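Side-chain contact in uncharacterized HTH-type transcriptional regulator yydK (Bacillus subtilis subsp. subtilis, PDB 3BWG), which probably binds DNA as a GntR-family transcription factor with a winged helix-turn-helix domain joined to a UTRA domain: residues A58-R63 and F68-K73. Sequence-based numbering, arbitrary orientation.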
ATOM      1  N   ALA B  58       5.014 -13.351   0.398  1.00 41.63           N
ATOM      2  CA  ALA B  58       5.170 -14.412  -0.578  1.00 39.21           C
ATOM      3  C   ALA B  58       4.151 -15.516  -0.321  1.00 38.07           C
ATOM      4  O   ALA B  58       3.614 -16.089  -1.253  1.00 37.56           O
ATOM      5  CB  ALA B  58       6.575 -14.956  -0.517  1.00 38.98           C
ATOM      6  N   ILE B  59       3.865 -15.783   0.950  1.00 36.85           N
ATOM      7  CA  ILE B  59       2.947 -16.859   1.349  1.00 36.80           C
ATOM      8  C   ILE B  59       2.077 -16.383   2.484  1.00 36.25           C
ATOM      9  O   ILE B  59       2.398 -15.400   3.128  1.00 35.58           O
ATOM     10  CB  ILE B  59       3.712 -18.154   1.851  1.00 35.65           C
ATOM     11  CG1 ILE B  59       4.442 -17.867   3.160  1.00 36.22           C
ATOM     12  CG2 ILE B  59       4.677 -18.667   0.785  1.00 35.83           C
ATOM     13  CD1 ILE B  59       5.076 -19.105   3.819  1.00 38.03           C
ATOM     14  N   PHE B  60       0.977 -17.099   2.714  1.00 36.80           N
ATOM     15  CA  PHE B  60       0.224 -17.008   3.940  1.00 38.61           C
ATOM     16  C   PHE B  60      -0.093 -18.421   4.463  1.00 40.74           C
ATOM     17  O   PHE B  60      -0.084 -19.395   3.712  1.00 43.03           O
ATOM     18  CB  PHE B  60      -1.053 -16.140   3.781  1.00 36.52           C
ATOM     19  CG  PHE B  60      -2.132 -16.772   2.936  1.00 35.80           C
ATOM     20  CD1 PHE B  60      -2.102 -16.659   1.545  1.00 35.81           C
ATOM     21  CD2 PHE B  60      -3.201 -17.432   3.533  1.00 36.08           C
ATOM     22  CE1 PHE B  60      -3.098 -17.211   0.750  1.00 36.37           C
ATOM     23  CE2 PHE B  60      -4.213 -17.998   2.746  1.00 35.96           C
ATOM     24  CZ  PHE B  60      -4.157 -17.883   1.353  1.00 35.96           C
ATOM     25  N   GLN B  61      -0.359 -18.525   5.757  1.00 43.05           N
ATOM     26  CA  GLN B  61      -0.623 -19.809   6.370  1.00 44.53           C
ATOM     27  C   GLN B  61      -1.986 -19.829   7.056  1.00 44.45           C
ATOM     28  O   GLN B  61      -2.352 -18.875   7.724  1.00 43.37           O
ATOM     29  CB  GLN B  61       0.494 -20.121   7.354  1.00 46.63           C
ATOM     30  CG  GLN B  61       1.870 -19.937   6.706  1.00 48.45           C
ATOM     31  CD  GLN B  61       2.957 -20.695   7.423  1.00 50.58           C
ATOM     32  OE1 GLN B  61       3.907 -20.092   7.927  1.00 51.35           O
ATOM     33  NE2 GLN B  61       2.815 -22.024   7.500  1.00 51.15           N
ATOM     34  N   VAL B  62      -2.755 -20.894   6.839  1.00 44.61           N
ATOM     35  CA  VAL B  62      -4.038 -21.038   7.514  1.00 46.03           C
ATOM     36  C   VAL B  62      -4.018 -22.327   8.343  1.00 48.69           C
ATOM     37  O   VAL B  62      -4.041 -23.450   7.796  1.00 49.10           O
ATOM     38  CB  VAL B  62      -5.268 -20.931   6.550  1.00 45.37           C
ATOM     39  CG1 VAL B  62      -5.152 -19.702   5.669  1.00 43.88           C
ATOM     40  CG2 VAL B  62      -5.435 -22.157   5.701  1.00 44.64           C
ATOM     41  N   ARG B  63      -3.906 -22.171   9.663  1.00 50.85           N
ATOM     42  CA  ARG B  63      -3.720 -23.343  10.525  1.00 52.72           C
ATOM     43  C   ARG B  63      -4.934 -24.262  10.422  1.00 51.93           C
ATOM     44  O   ARG B  63      -6.094 -23.802  10.384  1.00 50.84           O
ATOM     45  CB  ARG B  63      -3.403 -22.957  11.973  1.00 55.13           C
ATOM     46  CG  ARG B  63      -1.911 -22.680  12.254  1.00 57.19           C
ATOM     47  CD  ARG B  63      -1.739 -21.629  13.371  1.00 58.88           C
ATOM     48  NE  ARG B  63      -2.667 -21.814  14.504  1.00 60.35           N
ATOM     49  CZ  ARG B  63      -3.727 -21.035  14.771  1.00 60.76           C
ATOM     50  NH1 ARG B  63      -4.030 -19.992  13.992  1.00 61.08           N
ATOM     51  NH2 ARG B  63      -4.494 -21.302  15.825  1.00 60.60           N
ATOM     52  N   PHE B  68      -0.006 -21.395   1.688  1.00 36.77           N
ATOM     53  CA  PHE B  68      -0.525 -20.964   0.379  1.00 36.30           C
ATOM     54  C   PHE B  68       0.247 -19.774  -0.205  1.00 35.30           C
ATOM     55  O   PHE B  68       0.802 -18.966   0.530  1.00 36.08           O
ATOM     56  CB  PHE B  68      -2.023 -20.592   0.528  1.00 36.48           C
ATOM     57  CG  PHE B  68      -2.878 -21.727   1.025  1.00 35.95           C
ATOM     58  CD1 PHE B  68      -3.468 -22.610   0.126  1.00 35.77           C
ATOM     59  CD2 PHE B  68      -3.081 -21.923   2.393  1.00 36.89           C
ATOM     60  CE1 PHE B  68      -4.239 -23.670   0.573  1.00 35.93           C
ATOM     61  CE2 PHE B  68      -3.847 -22.979   2.848  1.00 35.87           C
ATOM     62  CZ  PHE B  68      -4.420 -23.858   1.948  1.00 36.11           C
ATOM     63  N   VAL B  69       0.229 -19.642  -1.527  1.00 35.59           N
ATOM     64  CA  VAL B  69       0.874 -18.532  -2.219  1.00 34.40           C
ATOM     65  C   VAL B  69       0.015 -17.276  -1.952  1.00 34.52           C
ATOM     66  O   VAL B  69      -1.208 -17.329  -2.061  1.00 31.84           O
ATOM     67  CB  VAL B  69       1.048 -18.837  -3.759  1.00 35.79           C
ATOM     68  CG1 VAL B  69       1.649 -17.648  -4.521  1.00 34.33           C
ATOM     69  CG2 VAL B  69       1.954 -20.078  -3.985  1.00 37.00           C
ATOM     70  N   ARG B  70       0.679 -16.178  -1.610  1.00 34.44           N
ATOM     71  CA  ARG B  70       0.073 -14.923  -1.234  1.00 36.10           C
ATOM     72  C   ARG B  70       0.208 -13.900  -2.362  1.00 38.63           C
ATOM     73  O   ARG B  70      -0.691 -13.069  -2.562  1.00 40.58           O
ATOM     74  CB  ARG B  70       0.745 -14.397   0.069  1.00 36.08           C
ATOM     75  CG  ARG B  70       0.400 -12.933   0.514  1.00 35.84           C
ATOM     76  CD  ARG B  70      -1.080 -12.668   0.701  1.00 33.56           C
ATOM     77  NE  ARG B  70      -1.402 -11.225   0.866  1.00 32.51           N
ATOM     78  CZ  ARG B  70      -1.807 -10.391  -0.109  1.00 29.94           C
ATOM     79  NH1 ARG B  70      -1.936 -10.810  -1.348  1.00 29.48           N
ATOM     80  NH2 ARG B  70      -2.111  -9.120   0.169  1.00 30.36           N
ATOM     81  N   LYS B  71       1.327 -13.974  -3.092  1.00 41.04           N
ATOM     82  CA  LYS B  71       1.684 -13.005  -4.102  1.00 42.62           C
ATOM     83  C   LYS B  71       0.489 -12.766  -4.988  1.00 41.93           C
ATOM     84  O   LYS B  71      -0.165 -13.705  -5.478  1.00 41.96           O
ATOM     85  CB  LYS B  71       2.888 -13.472  -4.922  1.00 43.67           C
ATOM     86  CG  LYS B  71       2.535 -14.232  -6.199  1.00 47.20           C
ATOM     87  CD  LYS B  71       3.582 -15.276  -6.651  1.00 47.62           C
ATOM     88  CE  LYS B  71       4.690 -14.689  -7.514  1.00 49.74           C
ATOM     89  NZ  LYS B  71       4.145 -14.404  -8.854  1.00 51.06           N
ATOM     90  N   HIS B  72       0.203 -11.493  -5.177  1.00 41.49           N
ATOM     91  CA  HIS B  72      -0.929 -11.042  -5.969  1.00 41.27           C
ATOM     92  C   HIS B  72      -0.957 -11.672  -7.382  1.00 40.71           C
ATOM     93  O   HIS B  72       0.103 -12.053  -7.960  1.00 40.18           O
ATOM     94  CB  HIS B  72      -0.878  -9.514  -6.043  1.00 42.06           C
ATOM     95  CG  HIS B  72       0.304  -8.987  -6.809  1.00 41.50           C
ATOM     96  ND1 HIS B  72       0.312  -8.888  -8.185  1.00 40.46           N
ATOM     97  CD2 HIS B  72       1.504  -8.515  -6.385  1.00 40.02           C
ATOM     98  CE1 HIS B  72       1.478  -8.395  -8.577  1.00 40.70           C
ATOM     99  NE2 HIS B  72       2.209  -8.147  -7.501  1.00 40.12           N
ATOM    100  N   LYS B  73      -2.166 -11.821  -7.928  1.00 40.25           N
ATOM    101  CA  LYS B  73      -2.327 -12.193  -9.343  1.00 39.20           C
ATOM    102  C   LYS B  73      -1.980 -10.990 -10.233  1.00 37.79           C
ATOM    103  O   LYS B  73      -1.715  -9.898  -9.707  1.00 39.68           O
ATOM    104  CB  LYS B  73      -3.747 -12.652  -9.580  1.00 40.75           C
ATOM    105  CG  LYS B  73      -4.011 -14.023  -8.952  1.00 41.72           C
ATOM    106  CD  LYS B  73      -5.471 -14.223  -8.560  1.00 41.41           C
ATOM    107  CE  LYS B  73      -6.332 -14.452  -9.776  1.00 41.82           C
ATOM    108  NZ  LYS B  73      -7.645 -15.042  -9.391  1.00 41.65           N
TER
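F60 and F68 pair across the antiparallel beta hairpin of strands 59-62 and 66-69, the wing of the GntR-type winged helix-turn-helix domain. Both side chains stand on the same side of the two-stranded sheet, yet the rings barely overlap: their planes are 24° from parallel but slid apart, with centroids 5.5 Å from each other. F68 instead lays its methylene over one face of the F60 ring, a CH-pi contact with CB 3.8 Å from the ring centroid. The F60 torsion (chi1 70°) sets CG between its own backbone N and carbonyl carbon and turns the ring so that one face meets that methylene. V69 O and CB of R70 lie near the plane of the F60 ring, at its edge. Farther along the same side, V62 comes obliquely to the F68 ring, its CG2 3.4 Å from F68 CE2, the two side chains crossing at about a right angle. I59 turns to the other side of the hairpin, where it packs on L50 and L53 of helix 43-55, tying the wing to the helical body. The R70 guanidinium leads away from the hairpin to a salt bridge with D177 of the second subunit, whose F175 also meets the F60 ring. Reciprocal backbone hydrogen bonds join F60 and F68, F68 N to F60 O being 2.8 Å and nearly straight at the hydrogen (166°). Past the strand end R70 N donates to A58 O over 3.0 Å, approaching from above the carbonyl plane.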